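PDB 3LOQ: universal stress protein from Archaeoglobus fulgidus, which binds adenosine monophosphate and probably acts as a nucleotide-binding stress protein of the universal stress protein A family. Local coordinates for residues V149-K154 and M266-G271; T238-I243 and S274-R279. One frame throughout, in Å; residues are numbered along the deposited sequence.

Contact 1: residues V149-K154 and M266-G271; sequences VLHDSK and MTMILG
A helix-to-helix contact within the universal stress protein fold brings H151 and L150, in the last turn of helix 145-152, against M268 of helix 265-271. M268, present as selenomethionine, provides the whole second side. Its CG lies anti to the backbone N (chi1 -170°), which sends the chain out from its own helix toward the other. SE reaches H151 at CA and CB, 3.9 Å from H151 CB, and sits at the edge of the imidazole: it is 4.9 Å from the ring centroid and 85° off the ring normal, so no face is covered by it. The terminal CE lies beside the backbone, 3.8 Å from L150 O, while L150 CB approaches SE more loosely at 4.4 Å.

No hydrogen bond crosses between the segments; the ring is held by bonds to other atoms. H151 ND1 donates to D152 OD1 at 2.9 Å through a bent bond (138°), the oxygen lying out of the ring plane and the N-H coming from above the carboxylate plane. H151 NE2 bonds to the backbone O of A262, in the loop leading to helix 265-271. With one nitrogen facing a carboxylate and the other a carbonyl, both would act as donors, consistent with a protonated imidazole.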
ATOM      1  N   VAL A 149       5.284  -9.147  -2.399  1.00 34.66           N
ATOM      2  CA  VAL A 149       4.626  -8.241  -3.337  1.00 37.12           C
ATOM      3  C   VAL A 149       5.304  -6.872  -3.317  1.00 36.64           C
ATOM      4  O   VAL A 149       5.602  -6.304  -4.368  1.00 40.44           O
ATOM      5  CB  VAL A 149       3.106  -8.088  -3.017  1.00 34.02           C
ATOM      6  CG1 VAL A 149       2.440  -6.988  -3.884  1.00 24.26           C
ATOM      7  CG2 VAL A 149       2.405  -9.395  -3.223  1.00 25.65           C
ATOM      8  N   LEU A 150       5.565  -6.359  -2.118  1.00 38.17           N
ATOM      9  CA  LEU A 150       6.177  -5.047  -1.967  1.00 37.20           C
ATOM     10  C   LEU A 150       7.537  -5.033  -2.621  1.00 39.93           C
ATOM     11  O   LEU A 150       7.969  -4.020  -3.167  1.00 44.70           O
ATOM     12  CB  LEU A 150       6.331  -4.693  -0.491  1.00 34.47           C
ATOM     13  CG  LEU A 150       5.120  -4.016   0.143  1.00 43.00           C
ATOM     14  CD1 LEU A 150       5.130  -4.197   1.661  1.00 45.29           C
ATOM     15  CD2 LEU A 150       5.081  -2.544  -0.236  1.00 41.85           C
ATOM     16  N   HIS A 151       8.223  -6.163  -2.560  1.00 37.76           N
ATOM     17  CA  HIS A 151       9.565  -6.222  -3.117  1.00 34.72           C
ATOM     18  C   HIS A 151       9.572  -6.193  -4.651  1.00 35.48           C
ATOM     19  O   HIS A 151      10.412  -5.538  -5.251  1.00 33.42           O
ATOM     20  CB  HIS A 151      10.315  -7.461  -2.628  1.00 29.90           C
ATOM     21  CG  HIS A 151      11.774  -7.412  -2.929  1.00 35.60           C
ATOM     22  ND1 HIS A 151      12.353  -8.188  -3.912  1.00 40.87           N
ATOM     23  CD2 HIS A 151      12.763  -6.642  -2.420  1.00 31.97           C
ATOM     24  CE1 HIS A 151      13.650  -7.921  -3.967  1.00 38.14           C
ATOM     25  NE2 HIS A 151      13.923  -6.986  -3.071  1.00 37.07           N
ATOM     26  N   ASP A 152       8.653  -6.893  -5.307  1.00 34.41           N
ATOM     27  CA  ASP A 152       8.783  -6.985  -6.766  1.00 45.48           C
ATOM     28  C   ASP A 152       7.746  -6.210  -7.560  1.00 41.66           C
ATOM     29  O   ASP A 152       7.842  -6.148  -8.771  1.00 47.73           O
ATOM     30  CB  ASP A 152       8.785  -8.446  -7.224  1.00 50.15           C
ATOM     31  CG  ASP A 152       9.760  -9.294  -6.441  1.00 66.04           C
ATOM     32  OD1 ASP A 152      10.933  -8.869  -6.329  1.00 65.51           O
ATOM     33  OD2 ASP A 152       9.347 -10.369  -5.931  1.00 73.10           O
ATOM     34  N   SER A 153       6.742  -5.650  -6.895  1.00 36.73           N
ATOM     35  CA  SER A 153       5.664  -4.999  -7.620  1.00 36.63           C
ATOM     36  C   SER A 153       6.166  -3.792  -8.384  1.00 38.99           C
ATOM     37  O   SER A 153       7.077  -3.096  -7.928  1.00 35.43           O
ATOM     38  CB  SER A 153       4.518  -4.576  -6.695  1.00 31.11           C
ATOM     39  OG  SER A 153       3.582  -3.794  -7.432  1.00 30.21           O
ATOM     40  N   LYS A 154       5.565  -3.541  -9.544  1.00 36.26           N
ATOM     41  CA  LYS A 154       5.893  -2.342 -10.317  1.00 49.48           C
ATOM     42  C   LYS A 154       4.843  -1.252 -10.092  1.00 49.05           C
ATOM     43  O   LYS A 154       5.130  -0.063 -10.198  1.00 57.63           O
ATOM     44  CB  LYS A 154       6.072  -2.667 -11.815  1.00 49.02           C
ATOM     45  CG  LYS A 154       7.308  -3.536 -12.106  1.00 57.38           C
ATOM     46  CD  LYS A 154       7.506  -3.817 -13.600  1.00 70.67           C
ATOM     47  CE  LYS A 154       6.430  -4.760 -14.153  1.00 85.42           C
ATOM     48  NZ  LYS A 154       6.540  -4.978 -15.638  1.00 88.51           N
HETATM   49  N   MSE A 266      14.697 -10.882   1.719  1.00 47.14           N
HETATM   50  CA  MSE A 266      15.365 -11.025   3.015  1.00 49.95           C
HETATM   51  C   MSE A 266      15.918  -9.705   3.506  1.00 48.10           C
HETATM   52  O   MSE A 266      15.733  -9.316   4.658  1.00 49.09           O
HETATM   53  CB  MSE A 266      16.540 -12.003   2.906  1.00 51.25           C
HETATM   54  CG  MSE A 266      17.420 -12.047   4.162  1.00 50.03           C
HETATM   55 SE   MSE A 266      16.368 -12.683   5.693  0.80 67.99          SE
HETATM   56  CE  MSE A 266      15.802 -14.419   4.990  1.00 47.00           C
ATOM     57  N   THR A 267      16.637  -9.038   2.620  1.00 47.86           N
ATOM     58  CA  THR A 267      17.307  -7.792   2.932  1.00 44.53           C
ATOM     59  C   THR A 267      16.281  -6.689   3.215  1.00 42.11           C
ATOM     60  O   THR A 267      16.474  -5.817   4.063  1.00 40.95           O
ATOM     61  CB  THR A 267      18.191  -7.424   1.745  1.00 52.20           C
ATOM     62  OG1 THR A 267      19.461  -8.070   1.914  1.00 64.24           O
ATOM     63  CG2 THR A 267      18.379  -5.947   1.645  1.00 53.80           C
HETATM   64  N   MSE A 268      15.173  -6.734   2.502  1.00 34.97           N
HETATM   65  CA  MSE A 268      14.149  -5.730   2.706  1.00 38.76           C
HETATM   66  C   MSE A 268      13.547  -5.902   4.098  1.00 40.09           C
HETATM   67  O   MSE A 268      13.392  -4.929   4.843  1.00 32.70           O
HETATM   68  CB  MSE A 268      13.075  -5.860   1.635  1.00 36.65           C
HETATM   69  CG  MSE A 268      12.095  -4.694   1.617  1.00 45.78           C
HETATM   70 SE   MSE A 268      10.598  -5.061   0.424  0.80 54.03          SE
HETATM   71  CE  MSE A 268      10.680  -3.399  -0.606  1.00 53.42           C
ATOM     72  N   ILE A 269      13.235  -7.148   4.452  1.00 37.56           N
ATOM     73  CA  ILE A 269      12.614  -7.454   5.742  1.00 38.77           C
ATOM     74  C   ILE A 269      13.520  -7.065   6.896  1.00 43.41           C
ATOM     75  O   ILE A 269      13.085  -6.443   7.868  1.00 47.95           O
ATOM     76  CB  ILE A 269      12.288  -8.953   5.864  1.00 31.96           C
ATOM     77  CG1 ILE A 269      11.102  -9.296   4.977  1.00 32.36           C
ATOM     78  CG2 ILE A 269      11.965  -9.305   7.292  1.00 36.00           C
ATOM     79  CD1 ILE A 269      11.033 -10.773   4.586  1.00 31.00           C
ATOM     80  N   LEU A 270      14.790  -7.426   6.763  1.00 38.33           N
ATOM     81  CA  LEU A 270      15.773  -7.261   7.820  1.00 46.16           C
ATOM     82  C   LEU A 270      16.027  -5.793   8.106  1.00 52.59           C
ATOM     83  O   LEU A 270      16.053  -5.374   9.267  1.00 51.26           O
ATOM     84  CB  LEU A 270      17.086  -7.924   7.405  1.00 46.96           C
ATOM     85  CG  LEU A 270      17.711  -9.020   8.263  1.00 52.07           C
ATOM     86  CD1 LEU A 270      16.719  -9.593   9.237  1.00 51.91           C
ATOM     87  CD2 LEU A 270      18.279 -10.107   7.368  1.00 50.35           C
ATOM     88  N   GLY A 271      16.218  -5.002   7.052  1.00 45.82           N
ATOM     89  CA  GLY A 271      16.682  -3.645   7.263  1.00 45.11           C
ATOM     90  C   GLY A 271      16.014  -2.505   6.511  1.00 47.38           C
ATOM     91  O   GLY A 271      16.505  -1.387   6.560  1.00 49.62           O
TER

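Contact 2: residues T238-I243 and S274-R279; sequences TPHKAI and SESVIR. With ACT (acetate ion), chain K.
H240 and S276 meet where two helices of the alpha/beta universal stress protein fold, 239-249 and 273-280, run side by side in roughly the same direction. The short segments approach to 9.0 Å between axes and cross at -32°. The first shell is a CH-pi contact: S276 CB lies over one face of the H240 ring, 3.8 Å from its centroid and 24° off the normal. It is shifted toward the rim, with H240 CG as the nearest ring atom at 3.5 Å. The ring is carried to this side by its first torsion, with CG between the backbone N and the carbonyl carbon (chi1 74°).

Beside the ring, the rest of the contact is apolar. V277 CG2 packs 3.8 Å from H240 CB and also meets I243 CG2 at 4.1 Å, the I243 and V277 side chains crossing at about a right angle. One branch of valine thus touches residues from successive turns of helix 239-249.

Further out, charged and polar groups sit on the same helix, 273-280. E275 and R279, one turn apart, form a salt bridge with R279 NH1 2.8 Å from E275 OE1, and the same carboxylate is also bridged by K136 and K139, joining this helix to helix 136-142. Near the start of the helix an acetate, probably from the crystallisation liquor, is also bonded by S259 OG; the backbone S274 N gives its O a weak hydrogen bond of 3.2 Å.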
ATOM      1  N   THR A 238      16.910   7.658  13.314  1.00 46.25           N
ATOM      2  CA  THR A 238      16.514   6.492  12.542  1.00 49.33           C
ATOM      3  C   THR A 238      15.258   6.824  11.754  1.00 50.67           C
ATOM      4  O   THR A 238      14.260   7.273  12.318  1.00 52.10           O
ATOM      5  CB  THR A 238      16.251   5.280  13.453  1.00 53.32           C
ATOM      6  OG1 THR A 238      17.410   5.035  14.255  1.00 57.88           O
ATOM      7  CG2 THR A 238      15.958   4.049  12.630  1.00 49.77           C
ATOM      8  N   PRO A 239      15.317   6.625  10.435  1.00 50.20           N
ATOM      9  CA  PRO A 239      14.195   6.978   9.567  1.00 46.40           C
ATOM     10  C   PRO A 239      12.844   6.429  10.011  1.00 45.50           C
ATOM     11  O   PRO A 239      11.894   7.205  10.138  1.00 41.46           O
ATOM     12  CB  PRO A 239      14.618   6.407   8.219  1.00 44.43           C
ATOM     13  CG  PRO A 239      16.130   6.589   8.233  1.00 49.40           C
ATOM     14  CD  PRO A 239      16.520   6.257   9.662  1.00 50.77           C
ATOM     15  N   HIS A 240      12.734   5.132  10.254  1.00 45.48           N
ATOM     16  CA  HIS A 240      11.422   4.604  10.590  1.00 46.26           C
ATOM     17  C   HIS A 240      10.902   5.191  11.892  1.00 49.02           C
ATOM     18  O   HIS A 240       9.697   5.302  12.087  1.00 52.79           O
ATOM     19  CB  HIS A 240      11.406   3.071  10.612  1.00 49.05           C
ATOM     20  CG  HIS A 240      12.081   2.462  11.799  1.00 55.41           C
ATOM     21  ND1 HIS A 240      13.361   1.957  11.748  1.00 56.92           N
ATOM     22  CD2 HIS A 240      11.640   2.250  13.063  1.00 57.72           C
ATOM     23  CE1 HIS A 240      13.688   1.474  12.935  1.00 52.19           C
ATOM     24  NE2 HIS A 240      12.662   1.639  13.750  1.00 48.07           N
ATOM     25  N   LYS A 241      11.815   5.577  12.778  1.00 49.34           N
ATOM     26  CA  LYS A 241      11.432   6.138  14.065  1.00 50.83           C
ATOM     27  C   LYS A 241      10.908   7.547  13.898  1.00 49.66           C
ATOM     28  O   LYS A 241       9.862   7.902  14.456  1.00 56.20           O
ATOM     29  CB  LYS A 241      12.616   6.141  15.034  1.00 55.20           C
ATOM     30  CG  LYS A 241      12.858   4.796  15.709  1.00 66.28           C
ATOM     31  CD  LYS A 241      14.092   4.845  16.598  1.00 74.04           C
ATOM     32  CE  LYS A 241      14.335   3.515  17.288  1.00 78.25           C
ATOM     33  NZ  LYS A 241      15.570   3.556  18.114  1.00 81.50           N
ATOM     34  N   ALA A 242      11.643   8.353  13.134  1.00 37.41           N
ATOM     35  CA  ALA A 242      11.241   9.736  12.907  1.00 42.54           C
ATOM     36  C   ALA A 242       9.917   9.818  12.148  1.00 43.76           C
ATOM     37  O   ALA A 242       9.067  10.650  12.446  1.00 48.35           O
ATOM     38  CB  ALA A 242      12.338  10.501  12.179  1.00 41.25           C
ATOM     39  N   ILE A 243       9.743   8.933  11.176  1.00 41.91           N
ATOM     40  CA  ILE A 243       8.521   8.902  10.392  1.00 43.12           C
ATOM     41  C   ILE A 243       7.288   8.564  11.221  1.00 37.32           C
ATOM     42  O   ILE A 243       6.278   9.250  11.124  1.00 41.75           O
ATOM     43  CB  ILE A 243       8.647   7.925   9.221  1.00 45.79           C
ATOM     44  CG1 ILE A 243       9.636   8.497   8.201  1.00 34.85           C
ATOM     45  CG2 ILE A 243       7.255   7.627   8.604  1.00 30.52           C
ATOM     46  CD1 ILE A 243      10.148   7.455   7.190  1.00 34.74           C
ATOM     47  N   SER A 274      10.794   0.754   5.048  1.00 36.54           N
ATOM     48  CA  SER A 274       9.400   0.467   4.764  1.00 34.35           C
ATOM     49  C   SER A 274       8.853  -0.698   5.598  1.00 39.12           C
ATOM     50  O   SER A 274       7.701  -0.666   6.018  1.00 39.69           O
ATOM     51  CB  SER A 274       9.222   0.159   3.278  1.00 38.38           C
ATOM     52  OG  SER A 274       9.850  -1.070   2.952  1.00 41.78           O
ATOM     53  N   GLU A 275       9.649  -1.740   5.824  1.00 36.30           N
ATOM     54  CA  GLU A 275       9.131  -2.863   6.594  1.00 36.86           C
ATOM     55  C   GLU A 275       8.787  -2.404   8.015  1.00 42.24           C
ATOM     56  O   GLU A 275       7.707  -2.717   8.532  1.00 40.94           O
ATOM     57  CB  GLU A 275      10.096  -4.063   6.623  1.00 39.39           C
ATOM     58  CG  GLU A 275       9.456  -5.342   7.236  1.00 26.57           C
ATOM     59  CD  GLU A 275       9.372  -5.294   8.764  1.00 34.47           C
ATOM     60  OE1 GLU A 275      10.161  -4.539   9.378  1.00 31.68           O
ATOM     61  OE2 GLU A 275       8.527  -6.008   9.352  1.00 37.07           O
ATOM     62  N   SER A 276       9.701  -1.662   8.640  1.00 38.84           N
ATOM     63  CA  SER A 276       9.443  -1.137   9.974  1.00 42.77           C
ATOM     64  C   SER A 276       8.260  -0.161  10.019  1.00 43.51           C
ATOM     65  O   SER A 276       7.399  -0.250  10.896  1.00 49.40           O
ATOM     66  CB  SER A 276      10.693  -0.470  10.533  1.00 40.57           C
ATOM     67  OG  SER A 276      11.730  -1.409  10.646  1.00 45.70           O
ATOM     68  N   VAL A 277       8.230   0.789   9.093  1.00 37.49           N
ATOM     69  CA  VAL A 277       7.147   1.757   9.075  1.00 36.72           C
ATOM     70  C   VAL A 277       5.818   1.039   8.904  1.00 37.98           C
ATOM     71  O   VAL A 277       4.878   1.250   9.677  1.00 37.11           O
ATOM     72  CB  VAL A 277       7.336   2.815   7.961  1.00 33.76           C
ATOM     73  CG1 VAL A 277       6.020   3.595   7.694  1.00 28.68           C
ATOM     74  CG2 VAL A 277       8.462   3.755   8.336  1.00 28.83           C
ATOM     75  N   ILE A 278       5.748   0.187   7.890  1.00 32.47           N
ATOM     76  CA  ILE A 278       4.524  -0.526   7.582  1.00 33.47           C
ATOM     77  C   ILE A 278       4.067  -1.380   8.769  1.00 38.92           C
ATOM     78  O   ILE A 278       2.880  -1.444   9.080  1.00 41.57           O
ATOM     79  CB  ILE A 278       4.713  -1.421   6.342  1.00 33.91           C
ATOM     80  CG1 ILE A 278       4.911  -0.559   5.090  1.00 34.67           C
ATOM     81  CG2 ILE A 278       3.529  -2.379   6.176  1.00 30.83           C
ATOM     82  CD1 ILE A 278       5.336  -1.327   3.879  1.00 32.43           C
ATOM     83  N   ARG A 279       5.010  -2.009   9.453  1.00 32.15           N
ATOM     84  CA  ARG A 279       4.649  -2.951  10.505  1.00 33.12           C
ATOM     85  C   ARG A 279       4.075  -2.257  11.736  1.00 38.35           C
ATOM     86  O   ARG A 279       3.131  -2.753  12.325  1.00 37.70           O
ATOM     87  CB  ARG A 279       5.854  -3.777  10.909  1.00 39.87           C
ATOM     88  CG  ARG A 279       5.543  -4.923  11.867  1.00 42.43           C
ATOM     89  CD  ARG A 279       6.814  -5.759  12.116  1.00 41.68           C
ATOM     90  NE  ARG A 279       7.525  -5.229  13.260  1.00 52.58           N
ATOM     91  CZ  ARG A 279       8.695  -4.607  13.222  1.00 49.82           C
ATOM     92  NH1 ARG A 279       9.348  -4.443  12.083  1.00 42.93           N
ATOM     93  NH2 ARG A 279       9.209  -4.157  14.356  1.00 58.69           N
TER
HETATM   94  C   ACT K 279      12.272   1.499   2.004  1.00 85.69           C
HETATM   95  O   ACT K 279      13.135   1.342   2.906  1.00 83.79           O
HETATM   96  OXT ACT K 279      11.935   0.452   1.370  1.00 83.13           O
HETATM   97  CH3 ACT K 279      11.696   2.872   1.717  1.00 83.38           C

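Read from the N terminus, the segments come in the order 149-154, 238-243, 266-271, 274-279, so the two contacts cross rather than nest. Contact 1 closes a long loop over 111 intervening residues, and contact 2, starting within it and ending beyond it, closes one over 30. Helices 265-271 and 273-280 follow each other directly, so the second partners of both contacts are chain neighbours, with M268 O lying 3.8 Å from E275 CB. The two contacts also meet directly, the first segment of contact 1 on the second of contact 2, with L150 CD1 3.6 Å from I278 CD1. Helix 273-280 therefore lies between helices 145-152 and 239-249, near the antiparallel pairing of strands 157-160 and 285-288.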